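Local coordinates for putative heme binding protein (Tannerella forsythia, PDB 6EU8) that probably binds heme as a member of the HmuY-like family, though with heme-binding properties that differ from those of the Porphyromonas gingivalis relative, at residues 76-81 against 141-146; 68-73 against 162-167. One frame throughout, in Å; residues are numbered along the deposited sequence.

Contact 1. Residues 76-81 against 141-146; sequences FDIRTN and KTWIVE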
ATOM      1  N   PHE A  76       2.106   5.307  -3.587  1.00 20.26           N
ATOM      2  CA  PHE A  76       1.729   5.605  -2.182  1.00 19.83           C
ATOM      3  C   PHE A  76       0.403   4.956  -1.785  1.00 19.60           C
ATOM      4  O   PHE A  76      -0.121   5.207  -0.678  1.00 20.52           O
ATOM      5  CB  PHE A  76       1.734   7.117  -1.900  1.00 21.42           C
ATOM      6  CG  PHE A  76       3.090   7.798  -2.043  1.00 21.69           C
ATOM      7  CD1 PHE A  76       4.302   7.121  -1.868  1.00 21.68           C
ATOM      8  CD2 PHE A  76       3.128   9.154  -2.370  1.00 23.46           C
ATOM      9  CE1 PHE A  76       5.517   7.779  -1.982  1.00 22.93           C
ATOM     10  CE2 PHE A  76       4.367   9.811  -2.497  1.00 22.39           C
ATOM     11  CZ  PHE A  76       5.525   9.133  -2.305  1.00 22.75           C
ATOM     12  N   ASP A  77      -0.144   4.140  -2.688  1.00 20.03           N
ATOM     13  CA  ASP A  77      -1.363   3.339  -2.394  1.00 20.46           C
ATOM     14  C   ASP A  77      -0.994   2.112  -1.550  1.00 20.42           C
ATOM     15  O   ASP A  77      -0.043   1.386  -1.862  1.00 19.41           O
ATOM     16  CB  ASP A  77      -1.985   2.837  -3.687  1.00 20.79           C
ATOM     17  CG  ASP A  77      -2.286   3.936  -4.668  1.00 21.62           C
ATOM     18  OD1 ASP A  77      -3.107   4.813  -4.341  1.00 24.40           O
ATOM     19  OD2 ASP A  77      -1.736   3.920  -5.796  1.00 23.47           O
ATOM     20  N   ILE A  78      -1.770   1.877  -0.489  1.00 20.52           N
ATOM     21  CA  ILE A  78      -1.532   0.758   0.452  1.00 22.00           C
ATOM     22  C   ILE A  78      -2.816  -0.048   0.539  1.00 20.63           C
ATOM     23  O   ILE A  78      -3.911   0.539   0.750  1.00 21.83           O
ATOM     24  CB  ILE A  78      -1.207   1.219   1.894  1.00 22.50           C
ATOM     25  CG1 ILE A  78      -0.243   2.394   1.908  1.00 26.79           C
ATOM     26  CG2 ILE A  78      -0.667   0.048   2.716  1.00 23.39           C
ATOM     27  CD1 ILE A  78       1.107   2.067   1.417  1.00 27.14           C
ATOM     28  N   ARG A  79      -2.715  -1.366   0.327  1.00 21.17           N
ATOM     29  CA  ARG A  79      -3.853  -2.269   0.569  1.00 22.08           C
ATOM     30  C   ARG A  79      -3.452  -3.361   1.557  1.00 23.12           C
ATOM     31  O   ARG A  79      -2.288  -3.520   1.903  1.00 22.51           O
ATOM     32  CB  ARG A  79      -4.380  -2.898  -0.719  1.00 23.29           C
ATOM     33  CG  ARG A  79      -3.430  -3.898  -1.353  1.00 22.78           C
ATOM     34  CD  ARG A  79      -4.079  -4.734  -2.430  1.00 24.79           C
ATOM     35  NE  ARG A  79      -5.020  -5.698  -1.855  1.00 25.85           N
ATOM     36  CZ  ARG A  79      -5.424  -6.813  -2.456  1.00 26.25           C
ATOM     37  NH1 ARG A  79      -4.993  -7.147  -3.670  1.00 27.19           N
ATOM     38  NH2 ARG A  79      -6.276  -7.621  -1.787  1.00 27.59           N
ATOM     39  N   THR A  80      -4.467  -4.131   1.968  1.00 22.62           N
ATOM     40  CA  THR A  80      -4.283  -5.286   2.845  1.00 23.02           C
ATOM     41  C   THR A  80      -4.727  -6.566   2.134  1.00 23.80           C
ATOM     42  O   THR A  80      -5.343  -6.516   1.067  1.00 23.45           O
ATOM     43  CB  THR A  80      -5.102  -5.114   4.152  1.00 23.37           C
ATOM     44  OG1 THR A  80      -6.511  -5.219   3.886  1.00 23.03           O
ATOM     45  CG2 THR A  80      -4.778  -3.798   4.835  1.00 23.91           C
ATOM     46  N   ASN A  81      -4.446  -7.716   2.772  1.00 23.37           N
ATOM     47  CA  ASN A  81      -4.902  -9.030   2.245  1.00 25.76           C
ATOM     48  C   ASN A  81      -6.196  -9.414   2.961  1.00 26.01           C
ATOM     49  O   ASN A  81      -6.179 -10.246   3.893  1.00 27.08           O
ATOM     50  CB  ASN A  81      -3.806 -10.090   2.421  1.00 25.04           C
ATOM     51  CG  ASN A  81      -4.122 -11.384   1.702  1.00 26.33           C
ATOM     52  OD1 ASN A  81      -5.126 -11.480   0.997  1.00 28.33           O
ATOM     53  ND2 ASN A  81      -3.252 -12.372   1.843  1.00 28.21           N
ATOM     54  N   LYS A 141      -4.463   5.012   3.293  1.00 20.76           N
ATOM     55  CA  LYS A 141      -4.154   6.074   2.282  1.00 21.98           C
ATOM     56  C   LYS A 141      -3.769   7.379   2.956  1.00 22.27           C
ATOM     57  O   LYS A 141      -2.953   8.158   2.422  1.00 23.07           O
ATOM     58  CB  LYS A 141      -5.371   6.300   1.389  1.00 24.21           C
ATOM     59  CG  LYS A 141      -5.166   7.209   0.170  1.00 27.65           C
ATOM     60  CD  LYS A 141      -6.509   7.533  -0.495  1.00 33.04           C
ATOM     61  CE  LYS A 141      -6.436   8.737  -1.415  1.00 37.38           C
ATOM     62  NZ  LYS A 141      -6.005   8.349  -2.773  1.00 39.29           N
ATOM     63  N   THR A 142      -4.313   7.617   4.141  1.00 23.23           N
ATOM     64  CA  THR A 142      -4.009   8.840   4.889  1.00 21.52           C
ATOM     65  C   THR A 142      -2.602   8.942   5.484  1.00 21.58           C
ATOM     66  O   THR A 142      -2.279   9.966   6.118  1.00 23.30           O
ATOM     67  CB  THR A 142      -5.053   9.118   5.984  1.00 22.23           C
ATOM     68  OG1 THR A 142      -4.892   8.226   7.099  1.00 22.93           O
ATOM     69  CG2 THR A 142      -6.466   9.049   5.418  1.00 22.82           C
ATOM     70  N   TRP A 143      -1.740   7.933   5.313  1.00 19.96           N
ATOM     71  CA  TRP A 143      -0.330   8.031   5.732  1.00 20.06           C
ATOM     72  C   TRP A 143       0.377   9.229   5.068  1.00 20.54           C
ATOM     73  O   TRP A 143       1.320   9.754   5.628  1.00 21.46           O
ATOM     74  CB  TRP A 143       0.444   6.726   5.493  1.00 20.60           C
ATOM     75  CG  TRP A 143       0.939   6.439   4.074  1.00 20.23           C
ATOM     76  CD1 TRP A 143       0.238   5.938   3.019  1.00 21.34           C
ATOM     77  CD2 TRP A 143       2.289   6.592   3.622  1.00 20.91           C
ATOM     78  NE1 TRP A 143       1.058   5.812   1.916  1.00 19.67           N
ATOM     79  CE2 TRP A 143       2.335   6.166   2.277  1.00 21.10           C
ATOM     80  CE3 TRP A 143       3.464   7.037   4.236  1.00 21.11           C
ATOM     81  CZ2 TRP A 143       3.514   6.192   1.521  1.00 21.25           C
ATOM     82  CZ3 TRP A 143       4.650   7.042   3.490  1.00 21.59           C
ATOM     83  CH2 TRP A 143       4.665   6.614   2.147  1.00 21.16           C
ATOM     84  N   ILE A 144      -0.103   9.629   3.885  1.00 21.81           N
ATOM     85  CA  ILE A 144       0.337  10.878   3.219  1.00 21.98           C
ATOM     86  C   ILE A 144      -0.703  11.964   3.522  1.00 21.62           C
ATOM     87  O   ILE A 144      -1.872  11.827   3.183  1.00 22.86           O
ATOM     88  CB  ILE A 144       0.430  10.660   1.688  1.00 22.54           C
ATOM     89  CG1 ILE A 144       1.474   9.603   1.320  1.00 23.39           C
ATOM     90  CG2 ILE A 144       0.635  11.989   0.933  1.00 24.31           C
ATOM     91  CD1 ILE A 144       2.894   9.922   1.726  1.00 23.74           C
ATOM     92  N   VAL A 145      -0.268  13.055   4.167  1.00 21.28           N
ATOM     93  CA  VAL A 145      -1.119  14.214   4.355  1.00 23.11           C
ATOM     94  C   VAL A 145      -1.221  15.011   3.024  1.00 22.95           C
ATOM     95  O   VAL A 145      -2.322  15.400   2.626  1.00 24.00           O
ATOM     96  CB  VAL A 145      -0.580  15.143   5.458  1.00 23.56           C
ATOM     97  CG1 VAL A 145      -1.467  16.403   5.617  1.00 24.10           C
ATOM     98  CG2 VAL A 145      -0.463  14.393   6.794  1.00 23.75           C
ATOM     99  N   GLU A 146      -0.066  15.284   2.417  1.00 23.41           N
ATOM    100  CA  GLU A 146       0.016  16.024   1.132  1.00 27.12           C
ATOM    101  C   GLU A 146       1.118  15.433   0.280  1.00 24.50           C
ATOM    102  O   GLU A 146       2.200  15.126   0.788  1.00 22.99           O
ATOM    103  CB  GLU A 146       0.473  17.475   1.358  1.00 33.11           C
ATOM    104  CG  GLU A 146      -0.468  18.478   1.951  1.00 40.85           C
ATOM    105  CD  GLU A 146       0.134  19.876   1.774  1.00 45.86           C
ATOM    106  OE1 GLU A 146       0.212  20.333   0.612  1.00 51.18           O
ATOM    107  OE2 GLU A 146       0.598  20.472   2.770  1.00 55.47           O
TER
HETATM  108  O   HOH W   1      -1.578   7.617  -0.119  1.00 25.13           O

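Contact 2. Residues 68-73 against 162-167; sequences KWHIAI and VKFKDG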
ATOM      1  N   LYS A  68       2.762 -16.055   1.714  1.00 31.84           N
ATOM      2  CA  LYS A  68       1.689 -15.425   2.482  1.00 33.48           C
ATOM      3  C   LYS A  68       2.052 -13.943   2.628  1.00 28.61           C
ATOM      4  O   LYS A  68       3.226 -13.609   2.641  1.00 28.88           O
ATOM      5  CB  LYS A  68       1.545 -16.034   3.888  1.00 35.58           C
ATOM      6  CG  LYS A  68       0.836 -17.384   3.930  1.00 42.57           C
ATOM      7  CD  LYS A  68       0.657 -17.833   5.377  1.00 47.54           C
ATOM      8  CE  LYS A  68      -0.215 -19.073   5.506  1.00 52.17           C
ATOM      9  NZ  LYS A  68       0.588 -20.309   5.306  1.00 54.49           N
ATOM     10  N   TRP A  69       1.048 -13.089   2.755  1.00 29.50           N
ATOM     11  CA  TRP A  69       1.305 -11.640   2.856  1.00 27.69           C
ATOM     12  C   TRP A  69       0.179 -10.903   3.583  1.00 26.95           C
ATOM     13  O   TRP A  69      -0.947 -11.395   3.692  1.00 27.20           O
ATOM     14  CB  TRP A  69       1.600 -11.058   1.453  1.00 28.86           C
ATOM     15  CG  TRP A  69       0.433 -11.129   0.525  1.00 26.53           C
ATOM     16  CD1 TRP A  69       0.027 -12.211  -0.218  1.00 29.34           C
ATOM     17  CD2 TRP A  69      -0.513 -10.088   0.254  1.00 25.52           C
ATOM     18  NE1 TRP A  69      -1.107 -11.913  -0.917  1.00 27.48           N
ATOM     19  CE2 TRP A  69      -1.467 -10.613  -0.653  1.00 25.02           C
ATOM     20  CE3 TRP A  69      -0.649  -8.758   0.691  1.00 23.28           C
ATOM     21  CZ2 TRP A  69      -2.553  -9.854  -1.127  1.00 25.31           C
ATOM     22  CZ3 TRP A  69      -1.712  -8.018   0.235  1.00 24.89           C
ATOM     23  CH2 TRP A  69      -2.650  -8.557  -0.675  1.00 24.08           C
ATOM     24  N   HIS A  70       0.516  -9.697   4.085  1.00 24.86           N
ATOM     25  CA  HIS A  70      -0.333  -8.911   4.934  1.00 24.36           C
ATOM     26  C   HIS A  70      -0.728  -7.551   4.336  1.00 23.45           C
ATOM     27  O   HIS A  70      -1.898  -7.171   4.399  1.00 23.20           O
ATOM     28  CB  HIS A  70       0.370  -8.713   6.261  1.00 25.61           C
ATOM     29  CG  HIS A  70       0.686 -10.008   6.943  1.00 25.76           C
ATOM     30  ND1 HIS A  70       1.935 -10.569   6.917  1.00 27.07           N
ATOM     31  CD2 HIS A  70      -0.108 -10.867   7.621  1.00 30.00           C
ATOM     32  CE1 HIS A  70       1.908 -11.724   7.565  1.00 27.88           C
ATOM     33  NE2 HIS A  70       0.682 -11.925   7.992  1.00 28.34           N
ATOM     34  N   ILE A  71       0.266  -6.825   3.815  1.00 23.90           N
ATOM     35  CA  ILE A  71       0.011  -5.534   3.141  1.00 24.07           C
ATOM     36  C   ILE A  71       0.712  -5.515   1.782  1.00 22.77           C
ATOM     37  O   ILE A  71       1.628  -6.285   1.534  1.00 24.21           O
ATOM     38  CB  ILE A  71       0.436  -4.294   3.988  1.00 23.86           C
ATOM     39  CG1 ILE A  71       1.940  -4.221   4.202  1.00 25.90           C
ATOM     40  CG2 ILE A  71      -0.312  -4.253   5.334  1.00 25.32           C
ATOM     41  CD1 ILE A  71       2.389  -2.883   4.771  1.00 27.35           C
ATOM     42  N   ALA A  72       0.234  -4.660   0.865  1.00 21.74           N
ATOM     43  CA  ALA A  72       0.855  -4.450  -0.453  1.00 21.95           C
ATOM     44  C   ALA A  72       0.853  -2.975  -0.814  1.00 21.30           C
ATOM     45  O   ALA A  72      -0.057  -2.236  -0.431  1.00 22.53           O
ATOM     46  CB  ALA A  72       0.161  -5.257  -1.520  1.00 21.93           C
ATOM     47  N   ILE A  73       1.900  -2.575  -1.542  1.00 21.04           N
ATOM     48  CA  ILE A  73       2.202  -1.173  -1.802  1.00 20.69           C
ATOM     49  C   ILE A  73       2.388  -0.966  -3.326  1.00 20.87           C
ATOM     50  O   ILE A  73       3.125  -1.710  -3.990  1.00 20.37           O
ATOM     51  CB  ILE A  73       3.466  -0.721  -1.013  1.00 20.72           C
ATOM     52  CG1 ILE A  73       3.303  -1.009   0.503  1.00 22.56           C
ATOM     53  CG2 ILE A  73       3.764   0.774  -1.259  1.00 22.48           C
ATOM     54  CD1 ILE A  73       4.522  -0.616   1.319  1.00 22.77           C
ATOM     55  N   VAL A 162      -3.487  -2.418  11.994  1.00 25.75           N
ATOM     56  CA  VAL A 162      -4.091  -3.244  10.959  1.00 26.75           C
ATOM     57  C   VAL A 162      -4.330  -4.657  11.512  1.00 27.12           C
ATOM     58  O   VAL A 162      -3.391  -5.270  12.022  1.00 26.98           O
ATOM     59  CB  VAL A 162      -3.194  -3.342   9.710  1.00 25.77           C
ATOM     60  CG1 VAL A 162      -3.967  -3.937   8.546  1.00 26.37           C
ATOM     61  CG2 VAL A 162      -2.655  -1.961   9.294  1.00 28.00           C
ATOM     62  N   LYS A 163      -5.563  -5.134  11.356  1.00 26.07           N
ATOM     63  CA  LYS A 163      -5.975  -6.518  11.724  1.00 28.80           C
ATOM     64  C   LYS A 163      -6.025  -7.379  10.481  1.00 29.51           C
ATOM     65  O   LYS A 163      -6.645  -6.962   9.468  1.00 28.82           O
ATOM     66  CB  LYS A 163      -7.388  -6.529  12.334  1.00 32.88           C
ATOM     67  CG  LYS A 163      -7.560  -5.758  13.627  1.00 37.13           C
ATOM     68  CD  LYS A 163      -9.016  -5.392  13.952  1.00 44.32           C
ATOM     69  CE  LYS A 163      -9.833  -6.552  14.477  1.00 50.48           C
ATOM     70  NZ  LYS A 163     -11.006  -6.023  15.224  1.00 55.55           N
ATOM     71  N   PHE A 164      -5.418  -8.582  10.545  1.00 30.00           N
ATOM     72  CA  PHE A 164      -5.270  -9.477   9.387  1.00 29.56           C
ATOM     73  C   PHE A 164      -6.213 -10.687   9.419  1.00 33.89           C
ATOM     74  O   PHE A 164      -6.820 -10.975  10.460  1.00 32.72           O
ATOM     75  CB  PHE A 164      -3.812  -9.890   9.232  1.00 30.46           C
ATOM     76  CG  PHE A 164      -2.891  -8.710   9.058  1.00 30.44           C
ATOM     77  CD1 PHE A 164      -2.987  -7.924   7.910  1.00 30.62           C
ATOM     78  CD2 PHE A 164      -1.977  -8.354  10.045  1.00 30.93           C
ATOM     79  CE1 PHE A 164      -2.182  -6.802   7.759  1.00 28.82           C
ATOM     80  CE2 PHE A 164      -1.150  -7.243   9.890  1.00 31.36           C
ATOM     81  CZ  PHE A 164      -1.265  -6.464   8.742  1.00 30.18           C
ATOM     82  N   LYS A 165      -6.348 -11.345   8.258  1.00 33.73           N
ATOM     83  CA  LYS A 165      -7.365 -12.389   8.054  1.00 37.62           C
ATOM     84  C   LYS A 165      -7.184 -13.624   8.944  1.00 38.46           C
ATOM     85  O   LYS A 165      -8.164 -14.348   9.175  1.00 35.05           O
ATOM     86  CB  LYS A 165      -7.464 -12.806   6.578  1.00 38.09           C
ATOM     87  CG  LYS A 165      -6.274 -13.554   6.017  1.00 38.90           C
ATOM     88  CD  LYS A 165      -6.430 -13.817   4.528  1.00 43.39           C
ATOM     89  CE  LYS A 165      -5.224 -14.574   3.988  1.00 46.41           C
ATOM     90  NZ  LYS A 165      -5.601 -15.487   2.867  1.00 49.08           N
ATOM     91  N   ASP A 166      -5.959 -13.850   9.431  1.00 35.57           N
ATOM     92  CA  ASP A 166      -5.684 -14.914  10.423  1.00 34.67           C
ATOM     93  C   ASP A 166      -5.822 -14.528  11.921  1.00 33.85           C
ATOM     94  O   ASP A 166      -5.534 -15.349  12.802  1.00 35.01           O
ATOM     95  CB  ASP A 166      -4.322 -15.576  10.139  1.00 36.43           C
ATOM     96  CG  ASP A 166      -3.141 -14.694  10.482  1.00 36.95           C
ATOM     97  OD1 ASP A 166      -3.327 -13.453  10.523  1.00 33.00           O
ATOM     98  OD2 ASP A 166      -2.031 -15.249  10.682  1.00 35.08           O
ATOM     99  N   GLY A 167      -6.272 -13.318  12.230  1.00 34.61           N
ATOM    100  CA  GLY A 167      -6.313 -12.827  13.615  1.00 32.94           C
ATOM    101  C   GLY A 167      -5.054 -12.122  14.146  1.00 33.53           C
ATOM    102  O   GLY A 167      -5.098 -11.538  15.237  1.00 34.20           O
TER
HETATM  103  O   HOH W   2      -0.513 -14.631   8.525  1.00 41.63           O

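Contact 1. Residues 76-81 against 141-146
The indole of Trp-143 presents the edge of its six-membered ring to the face of Phe-76, an offset edge-to-face pair with the planes at 86° and the centroids 5.5 Å apart. The meeting is off-centre: Trp-143 CZ2 comes to 3.6 Å from Phe-76 CD1, near the rim of the phenyl ring. A polar bond between the same two residues helps to set the pose of the indole. Trp-143 NE1 donates to the backbone carbonyl, Phe-76 O, over 2.9 Å, and the bond is nearly straight, with an N-H...O angle of 167°. The acceptor lies close to the indole plane, while the donor is tilted from the carbonyl plane. Phe-76 O has a second donor, a water that also donates to Lys-141 O, so the one carbonyl receives two hydrogen bonds and the water links the two backbones.

The tryptophan reaches this place with CG set between its own backbone N and carbonyl carbon (chi1 80°), which carries the indole across to residues 76-78. Apolar groups complete the packing. Ile-78 CG1 lies 3.7 Å from Trp-143 CD1, approaching the indole obliquely. The CG1-CD1 branch of Ile-144 fills the angle between the two perpendicular rings: its CG1 is 4.1 Å from Phe-76 CD2, and its CD1 stands over a face of each ring, near the rim.

In the fold, Phe-76 immediately precedes strand 77-80, an outermost strand of a four-stranded antiparallel sheet, and Trp-143 ends a 3-10 segment leading into strand 144-146. Phe-174 and Ala-177 of strand 169-178 and Phe-160 of strand 160-163 also pack against Trp-143, joining the contact to the larger antiparallel sheet.

Contact 2. Residues 68-73 against 162-167
A classic beta bulge at His-70 and Ile-71, both facing Val-28, meets a type I beta turn running from Phe-164 to Gly-167, and the aromatic side chain at the start of that turn carries the contact. His-70 lies across a face of the Phe-164 ring. Its CB sits over the phenyl in a CH-pi contact, 3.8 Å from the centroid and 21° off the ring normal, displaced toward the CE1 rim. With CG held opposite its own carbonyl carbon (chi1 -59°), the histidine carries its imidazole from there back over the phenyl and turns an edge to the phenyl face: His-70 CD2 is 3.8 Å from Phe-164 CG, and the two ring planes meet at 61°. One residue therefore spans much of the phenyl, methylene toward one end and imidazole toward the other. Ile-71 comes from a different direction, placing CG2 near the phenyl plane at its edge, 4.0 Å from Phe-164 CE1.

Both nitrogens of the imidazole have polar partners, which should limit its rotation. His-70 ND1 accepts the backbone N-H of Leu-30. His-70 NE2 is hydrogen-bonded to a water 3.0 Å away, and that water donates to Asp-166 OD2 over 2.7 Å. This bridge ties the histidine to the turn, whose own closing bond runs from Gly-167 N to Phe-164 O (3.0 Å).

Phe-193 of strand 184-194 packs against both His-70 and Phe-164, and Leu-30 also touches the phenylalanine, adding to the aromatic cluster. The contact thereby joins the start of strand 71-74, an inner strand of the four-stranded sheet between strands 24-28 and 77-80, to the turn between strands 160-163 and 169-178 of the larger antiparallel sheet.

How the contacts relate
From the N terminus, the chain first reaches 68-73, enters strand 71-74 and turns back at once through 76-81 into strand 77-80. These neighbouring strands pair antiparallel, so the contacts touch directly: Arg-79 N lies 2.9 Å from Ala-72 O, a probable hydrogen bond. After a long excursion the chain returns at 141-146 and closes contact 1; contact 2 closes later, at 162-167. The smaller loop therefore falls wholly within the larger, without crossing it. The centres of the two contacts are about 14 Å apart. Together they illustrate how one beta hairpin of the four-stranded sheet can be held at two places by later parts of the chain.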